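Local atomic coordinates of alpha-amylase (PDB entry 6AZ5), a protein that probably binds starch-type alpha-glucans as a family 41 carbohydrate-binding module of a surface-anchored gut amylase. Residues D24-A30 against T66-R72; D84-F90 against Y102-P108; D44-V49 against K112-V116. One frame throughout, in Å; residues are numbered along the deposited sequence.

Interaction 1 of 3, residues D24-A30 against T66-R72; sequences DLWMWNA and TVGLKAR
First torsions of 64° in D24 and 63° in W28 set each CG between backbone N and carbonyl carbon, a placement that swings the carboxylate and the indole across toward strand 66-72. The D24 carboxylate meets the R72 guanidinium side-on and nearly coplanar: R72 NE reaches the syn lone pair of D24 OD1 at 2.9 Å with a straight N-H (174°), and R72 NH2 reaches D24 OD2 at 2.8 Å. W26 adds CE3 over the guanidinium face, 3.5 Å from R72 CZ. The W28 ring lies flat over G68, whose CA stands 3.7 Å from the six-membered centroid in a CH-pi contact; the ring lies where a CB at this position would stand, which fits a glycine here. On the reverse face of this antiparallel pair, M27 CE touches V67 CG1 at 3.7 Å and L25 CD1 touches L69 CD1 at 3.9 Å. Backbone bonds such as W28 N to G68 O (2.8 Å) tie the strands. W79 covers R72 by a cation-pi contact, meets W26 edge-to-face and touches K70, whose ammonium pairs with D87. The chemistry thus divides: apolar packing on one face, and on the other W26, W28 and K70, probably suited to glucan as in carbohydrate-binding modules. The buried D24-R72 ion pair is satisfied further by S35 and N75 at D24 OD2.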
loop_
_atom_site.group_PDB
_atom_site.type_symbol
_atom_site.label_atom_id
_atom_site.label_comp_id
_atom_site.label_asym_id
_atom_site.label_seq_id
_atom_site.Cartn_x
_atom_site.Cartn_y
_atom_site.Cartn_z
ATOM N N ASP A 24 3.708 -7.594 -0.186
ATOM C CA ASP A 24 2.385 -7.277 -0.715
ATOM C C ASP A 24 1.485 -6.597 0.314
ATOM O O ASP A 24 1.919 -6.235 1.412
ATOM C CB ASP A 24 1.691 -8.535 -1.281
ATOM C CG ASP A 24 1.404 -9.610 -0.226
ATOM O OD1 ASP A 24 1.166 -9.283 0.956
ATOM O OD2 ASP A 24 1.392 -10.806 -0.596
ATOM N N LEU A 25 0.235 -6.406 -0.083
ATOM C CA LEU A 25 -0.811 -5.924 0.795
ATOM C C LEU A 25 -1.911 -6.965 0.831
ATOM O O LEU A 25 -2.340 -7.448 -0.215
ATOM C CB LEU A 25 -1.386 -4.590 0.312
ATOM C CG LEU A 25 -0.477 -3.387 0.110
ATOM C CD1 LEU A 25 -1.288 -2.222 -0.456
ATOM C CD2 LEU A 25 0.211 -3.001 1.425
ATOM N N TRP A 26 -2.363 -7.313 2.028
ATOM C CA TRP A 26 -3.565 -8.114 2.169
ATOM C C TRP A 26 -4.739 -7.162 2.355
ATOM O O TRP A 26 -4.789 -6.418 3.329
ATOM C CB TRP A 26 -3.454 -9.074 3.348
ATOM C CG TRP A 26 -4.520 -10.108 3.355
ATOM C CD1 TRP A 26 -5.690 -10.078 4.053
ATOM C CD2 TRP A 26 -4.524 -11.333 2.614
ATOM N NE1 TRP A 26 -6.420 -11.213 3.800
ATOM C CE2 TRP A 26 -5.723 -12.001 2.919
ATOM C CE3 TRP A 26 -3.624 -11.933 1.724
ATOM C CZ2 TRP A 26 -6.052 -13.236 2.363
ATOM C CZ3 TRP A 26 -3.948 -13.158 1.179
ATOM C CH2 TRP A 26 -5.153 -13.796 1.499
ATOM N N MET A 27 -5.678 -7.168 1.418
ATOM C CA MET A 27 -6.738 -6.169 1.444
ATOM C C MET A 27 -8.121 -6.795 1.446
ATOM O O MET A 27 -8.307 -7.906 0.943
ATOM C CB MET A 27 -6.587 -5.218 0.255
ATOM C CG MET A 27 -5.176 -4.700 0.063
ATOM S SD MET A 27 -5.026 -3.578 -1.345
ATOM C CE MET A 27 -5.715 -2.075 -0.653
ATOM N N TRP A 28 -9.081 -6.085 2.032
ATOM C CA TRP A 28 -10.470 -6.535 2.063
ATOM C C TRP A 28 -11.450 -5.356 2.048
ATOM O O TRP A 28 -11.055 -4.212 2.266
ATOM C CB TRP A 28 -10.717 -7.421 3.283
ATOM C CG TRP A 28 -10.535 -6.742 4.612
ATOM C CD1 TRP A 28 -11.515 -6.204 5.387
ATOM C CD2 TRP A 28 -9.306 -6.553 5.333
ATOM N NE1 TRP A 28 -10.979 -5.687 6.538
ATOM C CE2 TRP A 28 -9.628 -5.890 6.531
ATOM C CE3 TRP A 28 -7.972 -6.877 5.076
ATOM C CZ2 TRP A 28 -8.660 -5.534 7.471
ATOM C CZ3 TRP A 28 -7.014 -6.531 6.012
ATOM C CH2 TRP A 28 -7.362 -5.862 7.194
ATOM N N ASN A 29 -12.719 -5.655 1.773
ATOM C CA ASN A 29 -13.778 -4.658 1.542
ATOM C C ASN A 29 -13.577 -3.814 0.287
ATOM O O ASN A 29 -12.503 -3.806 -0.307
ATOM C CB ASN A 29 -13.942 -3.728 2.748
ATOM C CG ASN A 29 -14.283 -4.477 4.013
ATOM O OD1 ASN A 29 -13.701 -4.227 5.067
ATOM N ND2 ASN A 29 -15.220 -5.421 3.915
ATOM N N ALA A 30 -14.644 -3.120 -0.107
ATOM C CA ALA A 30 -14.673 -2.270 -1.296
ATOM C C ALA A 30 -14.336 -3.054 -2.558
ATOM O O ALA A 30 -13.732 -2.519 -3.488
ATOM C CB ALA A 30 -13.722 -1.080 -1.133
ATOM N N THR A 66 -14.571 2.338 2.710
ATOM C CA THR A 66 -13.363 2.133 3.494
ATOM C C THR A 66 -12.713 0.787 3.171
ATOM O O THR A 66 -13.378 -0.247 3.120
ATOM C CB THR A 66 -13.662 2.222 4.995
ATOM O OG1 THR A 66 -14.167 3.530 5.291
ATOM C CG2 THR A 66 -12.402 1.975 5.818
ATOM N N VAL A 67 -11.408 0.822 2.936
ATOM C CA VAL A 67 -10.638 -0.378 2.647
ATOM C C VAL A 67 -9.869 -0.838 3.871
ATOM O O VAL A 67 -9.223 -0.033 4.537
ATOM C CB VAL A 67 -9.641 -0.140 1.501
ATOM C CG1 VAL A 67 -8.659 -1.301 1.384
ATOM C CG2 VAL A 67 -10.386 0.087 0.201
ATOM N N GLY A 68 -9.946 -2.130 4.171
ATOM C CA GLY A 68 -9.117 -2.714 5.208
ATOM C C GLY A 68 -7.882 -3.313 4.571
ATOM O O GLY A 68 -7.976 -3.935 3.516
ATOM N N LEU A 69 -6.723 -3.127 5.196
ATOM C CA LEU A 69 -5.500 -3.683 4.645
ATOM C C LEU A 69 -4.380 -3.799 5.672
ATOM O O LEU A 69 -4.412 -3.169 6.720
ATOM C CB LEU A 69 -5.009 -2.837 3.466
ATOM C CG LEU A 69 -4.108 -1.649 3.814
ATOM C CD1 LEU A 69 -3.459 -1.096 2.565
ATOM C CD2 LEU A 69 -4.877 -0.551 4.539
ATOM N N LYS A 70 -3.382 -4.613 5.345
ATOM C CA LYS A 70 -2.131 -4.630 6.087
ATOM C C LYS A 70 -1.007 -5.149 5.194
ATOM O O LYS A 70 -1.219 -6.018 4.352
ATOM C CB LYS A 70 -2.262 -5.483 7.352
ATOM C CG LYS A 70 -2.580 -6.932 7.080
ATOM C CD LYS A 70 -2.870 -7.693 8.369
ATOM C CE LYS A 70 -4.206 -7.293 8.961
ATOM N NZ LYS A 70 -4.638 -8.229 10.037
ATOM N N ALA A 71 0.186 -4.599 5.371
ATOM C CA ALA A 71 1.343 -5.055 4.614
ATOM C C ALA A 71 1.791 -6.449 5.072
ATOM O O ALA A 71 1.605 -6.807 6.233
ATOM C CB ALA A 71 2.479 -4.060 4.749
ATOM N N ARG A 72 2.358 -7.232 4.154
ATOM C CA ARG A 72 2.988 -8.514 4.489
ATOM C C ARG A 72 4.400 -8.531 3.915
ATOM O O ARG A 72 4.610 -8.121 2.773
ATOM C CB ARG A 72 2.171 -9.691 3.961
ATOM C CG ARG A 72 0.766 -9.750 4.517
ATOM C CD ARG A 72 0.093 -11.064 4.172
ATOM N NE ARG A 72 0.194 -11.348 2.744
ATOM C CZ ARG A 72 -0.209 -12.477 2.171
ATOM N NH1 ARG A 72 -0.749 -13.440 2.907
ATOM N NH2 ARG A 72 -0.066 -12.643 0.860
#

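Interaction 2 of 3, residues D84-F90 against Y102-P108; sequences DTADRSF and YVDGSDP
R88 and Y102 cross at about a right angle, guanidinium and ring planes 81° apart, and both reach the same oxygen, OD2 of D84. They arrive from opposite faces of that carboxylate: Y102 OH donates to D84 OD2 over 2.8 Å from above the plane, while R88 NE bonds D84 OD2 at 2.7 Å nearly along its C-O direction, with the oxygen close to the guanidinium plane. A bend at chi2 (-51°) folds the R88 chain back to D84 and lays its guanidinium against the backbone of the 103-106 turn. There G105 C sits over one face, 3.2 Å from R88 NH2, with A86 CB over the other; the guanidinium is sandwiched between the turn backbone and the A86 methyl. With a leucine in place of R88, D84 OD2 would probably lose its cationic mate, and the turn would lose the flat group packed against it. The D84 and D104 carboxylates run antiparallel alongside each other, planes 63° apart, bringing D84 OD1 to 2.8 Å from D104 OD1. Hydroxyls of Y9 and Y73 bond D104 OD1, yet two acceptors this close would probably raise the proton affinity of one acid. Farther along, D107 OD1 accepts from S89 N at 2.6 Å, approached from above the carboxylate plane. The P108 ring crosses F90 at about a right angle, with P108 CG 3.9 Å from F90 CD1. V103 to S106 form a type II beta turn, closed by S106 N to V103 O (3.1 Å), with G105 at the position where a positive phi favours glycine. This turn packs the end of strand 99-103 against the loop before strand 88-91 in the all-beta fold of this carbohydrate-binding module.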
loop_
_atom_site.group_PDB
_atom_site.type_symbol
_atom_site.label_atom_id
_atom_site.label_comp_id
_atom_site.label_asym_id
_atom_site.label_seq_id
_atom_site.Cartn_x
_atom_site.Cartn_y
_atom_site.Cartn_z
ATOM N N ASP A 84 2.342 -6.378 8.919
ATOM C CA ASP A 84 2.397 -5.111 9.648
ATOM C C ASP A 84 1.905 -5.298 11.088
ATOM O O ASP A 84 1.302 -6.332 11.416
ATOM C CB ASP A 84 1.563 -4.045 8.931
ATOM C CG ASP A 84 1.732 -2.656 9.532
ATOM O OD1 ASP A 84 2.838 -2.341 10.019
ATOM O OD2 ASP A 84 0.747 -1.888 9.533
ATOM N N THR A 85 2.152 -4.306 11.945
ATOM C CA THR A 85 1.843 -4.449 13.372
ATOM C C THR A 85 0.354 -4.385 13.760
ATOM O O THR A 85 0.025 -4.643 14.917
ATOM C CB THR A 85 2.609 -3.390 14.224
ATOM O OG1 THR A 85 2.264 -2.070 13.789
ATOM C CG2 THR A 85 4.102 -3.595 14.096
ATOM N N ALA A 86 -0.535 -4.076 12.811
ATOM C CA ALA A 86 -1.988 -4.059 13.082
ATOM C C ALA A 86 -2.859 -3.884 11.829
ATOM O O ALA A 86 -2.349 -3.575 10.754
ATOM C CB ALA A 86 -2.337 -2.955 14.082
ATOM N N ASP A 87 -4.170 -4.093 11.986
ATOM C CA ASP A 87 -5.163 -3.765 10.958
ATOM C C ASP A 87 -5.102 -2.289 10.586
ATOM O O ASP A 87 -5.167 -1.423 11.460
ATOM C CB ASP A 87 -6.587 -4.076 11.441
ATOM C CG ASP A 87 -7.005 -5.513 11.194
ATOM O OD1 ASP A 87 -6.120 -6.392 11.132
ATOM O OD2 ASP A 87 -8.232 -5.760 11.066
ATOM N N ARG A 88 -5.018 -1.997 9.294
ATOM C CA ARG A 88 -5.045 -0.612 8.846
ATOM C C ARG A 88 -6.279 -0.341 8.000
ATOM O O ARG A 88 -7.041 -1.256 7.685
ATOM C CB ARG A 88 -3.783 -0.267 8.054
ATOM C CG ARG A 88 -2.490 -0.638 8.742
ATOM C CD ARG A 88 -2.427 -0.110 10.169
ATOM N NE ARG A 88 -1.138 -0.421 10.786
ATOM C CZ ARG A 88 -0.847 -0.222 12.069
ATOM N NH1 ARG A 88 -1.752 0.294 12.892
ATOM N NH2 ARG A 88 0.358 -0.540 12.527
ATOM N N SER A 89 -6.481 0.921 7.637
ATOM C CA SER A 89 -7.596 1.283 6.773
ATOM C C SER A 89 -7.444 2.680 6.188
ATOM O O SER A 89 -6.708 3.516 6.717
ATOM C CB SER A 89 -8.925 1.193 7.529
ATOM O OG SER A 89 -9.012 2.196 8.522
ATOM N N PHE A 90 -8.153 2.915 5.090
ATOM C CA PHE A 90 -8.268 4.242 4.501
ATOM C C PHE A 90 -9.538 4.300 3.680
ATOM O O PHE A 90 -10.208 3.288 3.480
ATOM C CB PHE A 90 -7.053 4.594 3.634
ATOM C CG PHE A 90 -6.915 3.759 2.386
ATOM C CD1 PHE A 90 -6.240 2.548 2.418
ATOM C CD2 PHE A 90 -7.424 4.201 1.174
ATOM C CE1 PHE A 90 -6.095 1.778 1.267
ATOM C CE2 PHE A 90 -7.286 3.437 0.015
ATOM C CZ PHE A 90 -6.620 2.220 0.065
ATOM N N TYR A 102 1.471 4.806 2.748
ATOM C CA TYR A 102 1.370 3.819 3.798
ATOM C C TYR A 102 2.746 3.621 4.416
ATOM O O TYR A 102 3.613 2.960 3.848
ATOM C CB TYR A 102 0.787 2.518 3.234
ATOM C CG TYR A 102 0.652 1.362 4.201
ATOM C CD1 TYR A 102 0.727 1.553 5.574
ATOM C CD2 TYR A 102 0.374 0.080 3.733
ATOM C CE1 TYR A 102 0.586 0.493 6.452
ATOM C CE2 TYR A 102 0.221 -0.986 4.603
ATOM C CZ TYR A 102 0.328 -0.772 5.964
ATOM O OH TYR A 102 0.176 -1.821 6.840
ATOM N N VAL A 103 2.936 4.233 5.580
ATOM C CA VAL A 103 4.107 3.968 6.399
ATOM C C VAL A 103 3.778 2.799 7.312
ATOM O O VAL A 103 2.771 2.826 8.018
ATOM C CB VAL A 103 4.530 5.193 7.232
ATOM C CG1 VAL A 103 5.462 4.775 8.362
ATOM C CG2 VAL A 103 5.194 6.234 6.342
ATOM N N ASP A 104 4.609 1.760 7.258
ATOM C CA ASP A 104 4.459 0.609 8.132
ATOM C C ASP A 104 4.353 1.097 9.572
ATOM O O ASP A 104 5.228 1.825 10.045
ATOM C CB ASP A 104 5.639 -0.352 7.966
ATOM C CG ASP A 104 5.416 -1.670 8.670
ATOM O OD1 ASP A 104 4.772 -2.555 8.071
ATOM O OD2 ASP A 104 5.869 -1.820 9.825
ATOM N N GLY A 105 3.266 0.732 10.246
ATOM C CA GLY A 105 3.027 1.185 11.603
ATOM C C GLY A 105 1.847 2.133 11.773
ATOM O O GLY A 105 1.528 2.535 12.892
ATOM N N SER A 106 1.187 2.482 10.670
ATOM C CA SER A 106 0.045 3.397 10.730
ATOM C C SER A 106 -0.897 3.264 9.532
ATOM O O SER A 106 -0.535 2.699 8.502
ATOM C CB SER A 106 0.539 4.845 10.843
ATOM O OG SER A 106 1.600 5.101 9.937
ATOM N N ASP A 107 -2.113 3.783 9.684
ATOM C CA ASP A 107 -3.065 3.861 8.585
ATOM C C ASP A 107 -2.444 4.594 7.391
ATOM O O ASP A 107 -1.663 5.532 7.572
ATOM C CB ASP A 107 -4.349 4.573 9.031
ATOM C CG ASP A 107 -5.338 3.644 9.726
ATOM O OD1 ASP A 107 -5.360 2.438 9.408
ATOM O OD2 ASP A 107 -6.114 4.128 10.578
ATOM N N PRO A 108 -2.765 4.153 6.164
ATOM C CA PRO A 108 -2.306 4.909 4.994
ATOM C C PRO A 108 -3.032 6.248 4.905
ATOM O O PRO A 108 -4.208 6.328 5.275
ATOM C CB PRO A 108 -2.667 3.998 3.810
ATOM C CG PRO A 108 -2.887 2.631 4.414
ATOM C CD PRO A 108 -3.454 2.909 5.777
HETATM O O HOH W 1 -4.842 1.577 12.401
#

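Interaction 3 of 3, residues D44-V49 against K112-V116; sequences DAENKV and KPVIV
The CA atoms of N47 and I115, 5.6 Å apart, mark the closest backbone approach of the two segments. Loop 44-49 reverses between D44 and V49, with D44 N bonded to V49 O (2.8 Å) and V49 N to D44 O, while 112-116 runs past it without regular structure. The N47 side chain bridges the gap with both ends of its amide. Its OD1 accepts from I115 N at 2.9 Å with a nearly straight N-H (173°), although that donor stands well above the carbonyl plane; its ND2 donates to P113 O at 3.2 Å, in the plane of that carbonyl. One amide thus holds two backbone groups of the tail, and the two bonds together would fix the rotation of the amide. K112, fully extended with CG anti to its backbone N (chi1 175°), comes from the opposite direction to D44 and delivers its NZ between two acids: 2.6 Å to D44 OD1 and a weak bond of 2.9 Å to E46 OE2. D44 OD1 is approached on opposite faces of its carboxylate by K112 NZ and by N47 N (3.1 Å), and W51 NE1 bonds the other oxygen, OD2. The three charged groups form a salt-bridge network, which probably stabilises the ionised acids. Beside the network the V49 and I115 side chains cross at a slant, V49 CG1 4.1 Å from I115 CG2, while W51 and Y10 back I115. The bond from N47 N to D44 OD1 makes an Asx motif, and K48 and V49 facing D44 fit a G1 beta bulge: the tight hairpin loop linking antiparallel strands 35-44 and 49-58, to which the C-terminal tail is joined by the N47 amide and the K112 ammonium.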
loop_
_atom_site.group_PDB
_atom_site.type_symbol
_atom_site.label_atom_id
_atom_site.label_comp_id
_atom_site.label_asym_id
_atom_site.label_seq_id
_atom_site.Cartn_x
_atom_site.Cartn_y
_atom_site.Cartn_z
ATOM N N ASP A 44 11.450 9.055 -3.167
ATOM C CA ASP A 44 11.010 10.231 -2.438
ATOM C C ASP A 44 12.189 11.172 -2.218
ATOM O O ASP A 44 12.895 11.061 -1.222
ATOM C CB ASP A 44 10.398 9.799 -1.105
ATOM C CG ASP A 44 9.828 10.948 -0.303
ATOM O OD1 ASP A 44 10.117 12.123 -0.612
ATOM O OD2 ASP A 44 9.087 10.659 0.661
ATOM N N ALA A 45 12.385 12.107 -3.138
ATOM C CA ALA A 45 13.526 13.013 -3.068
ATOM C C ALA A 45 13.466 13.949 -1.857
ATOM O O ALA A 45 14.495 14.473 -1.430
ATOM C CB ALA A 45 13.626 13.820 -4.349
ATOM N N GLU A 46 12.270 14.158 -1.309
ATOM C CA GLU A 46 12.110 15.009 -0.125
ATOM C C GLU A 46 12.650 14.333 1.140
ATOM O O GLU A 46 13.462 14.911 1.866
ATOM C CB GLU A 46 10.640 15.388 0.076
ATOM C CG GLU A 46 10.077 16.311 -1.001
ATOM C CD GLU A 46 8.620 16.689 -0.754
ATOM O OE1 GLU A 46 8.324 17.262 0.318
ATOM O OE2 GLU A 46 7.770 16.418 -1.634
ATOM N N ASN A 47 12.201 13.108 1.395
ATOM C CA ASN A 47 12.661 12.349 2.556
ATOM C C ASN A 47 13.942 11.570 2.290
ATOM O O ASN A 47 14.471 10.927 3.195
ATOM C CB ASN A 47 11.571 11.378 3.013
ATOM C CG ASN A 47 10.311 12.086 3.457
ATOM O OD1 ASN A 47 10.344 12.940 4.342
ATOM N ND2 ASN A 47 9.190 11.748 2.832
ATOM N N LYS A 48 14.436 11.665 1.053
ATOM C CA LYS A 48 15.462 10.779 0.478
ATOM C C LYS A 48 15.314 9.322 0.935
ATOM O O LYS A 48 16.240 8.717 1.475
ATOM C CB LYS A 48 16.881 11.311 0.754
ATOM C CG LYS A 48 17.330 11.441 2.205
ATOM C CD LYS A 48 18.585 12.311 2.287
ATOM C CE LYS A 48 19.514 11.875 3.419
ATOM N NZ LYS A 48 20.948 11.890 3.006
ATOM N N VAL A 49 14.127 8.770 0.691
ATOM C CA VAL A 49 13.851 7.347 0.878
ATOM C C VAL A 49 13.141 6.772 -0.352
ATOM O O VAL A 49 12.628 7.515 -1.193
ATOM C CB VAL A 49 12.984 7.093 2.120
ATOM C CG1 VAL A 49 13.698 7.575 3.374
ATOM C CG2 VAL A 49 11.624 7.775 1.967
ATOM N N LYS A 112 1.479 13.071 1.832
ATOM C CA LYS A 112 2.828 12.566 2.029
ATOM C C LYS A 112 3.397 12.963 3.386
ATOM O O LYS A 112 3.502 14.148 3.695
ATOM C CB LYS A 112 3.722 13.079 0.904
ATOM C CG LYS A 112 5.179 12.742 1.032
ATOM C CD LYS A 112 5.895 13.202 -0.218
ATOM C CE LYS A 112 7.371 13.358 0.021
ATOM N NZ LYS A 112 8.098 13.586 -1.259
ATOM N N PRO A 113 3.763 11.962 4.202
ATOM C CA PRO A 113 4.325 12.180 5.538
ATOM C C PRO A 113 5.819 12.470 5.531
ATOM O O PRO A 113 6.479 12.340 4.500
ATOM C CB PRO A 113 4.040 10.857 6.252
ATOM C CG PRO A 113 4.048 9.852 5.172
ATOM C CD PRO A 113 3.498 10.539 3.945
ATOM N N VAL A 114 6.331 12.865 6.693
ATOM C CA VAL A 114 7.746 13.141 6.881
ATOM C C VAL A 114 8.437 11.896 7.427
ATOM O O VAL A 114 8.020 11.343 8.446
ATOM C CB VAL A 114 7.980 14.326 7.858
ATOM C CG1 VAL A 114 9.449 14.659 7.945
ATOM C CG2 VAL A 114 7.189 15.563 7.431
ATOM N N ILE A 115 9.488 11.458 6.744
ATOM C CA ILE A 115 10.301 10.335 7.197
ATOM C C ILE A 115 11.740 10.805 7.386
ATOM O O ILE A 115 12.247 11.599 6.597
ATOM C CB ILE A 115 10.247 9.156 6.190
ATOM C CG1 ILE A 115 8.828 8.595 6.120
ATOM C CG2 ILE A 115 11.232 8.045 6.563
ATOM C CD1 ILE A 115 8.611 7.680 4.963
ATOM N N VAL A 116 12.391 10.325 8.440
ATOM C CA VAL A 116 13.766 10.716 8.716
ATOM C C VAL A 116 14.737 9.565 8.462
ATOM O O VAL A 116 14.746 8.574 9.191
ATOM C CB VAL A 116 13.918 11.211 10.164
ATOM C CG1 VAL A 116 15.324 11.748 10.401
ATOM C CG2 VAL A 116 12.868 12.282 10.464
#

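How the interactions relate
Interactions 1 and 2 adjoin in one sheet, their centres 9 Å apart, because strands 66-72 and 88-91 are neighbours: K70 NZ meets D87 OD1 at 2.6 Å in a salt bridge, and V67 N lies 2.8 Å from F90 O in a probable hydrogen bond. Interaction 3 lies on the other side of the chain's centre from interaction 1, about 23 Å between centres, with nearest atoms about 13 Å apart. Interaction 2 connects to it hydrophobically, V103 CG2 standing 4.0 Å from I115 CD1, with centres about 17 Å apart. The tryptophan-bearing face of interaction 1 is the likely glucan-binding surface; interaction 3, at the far end, joins hairpin and C-terminal tail.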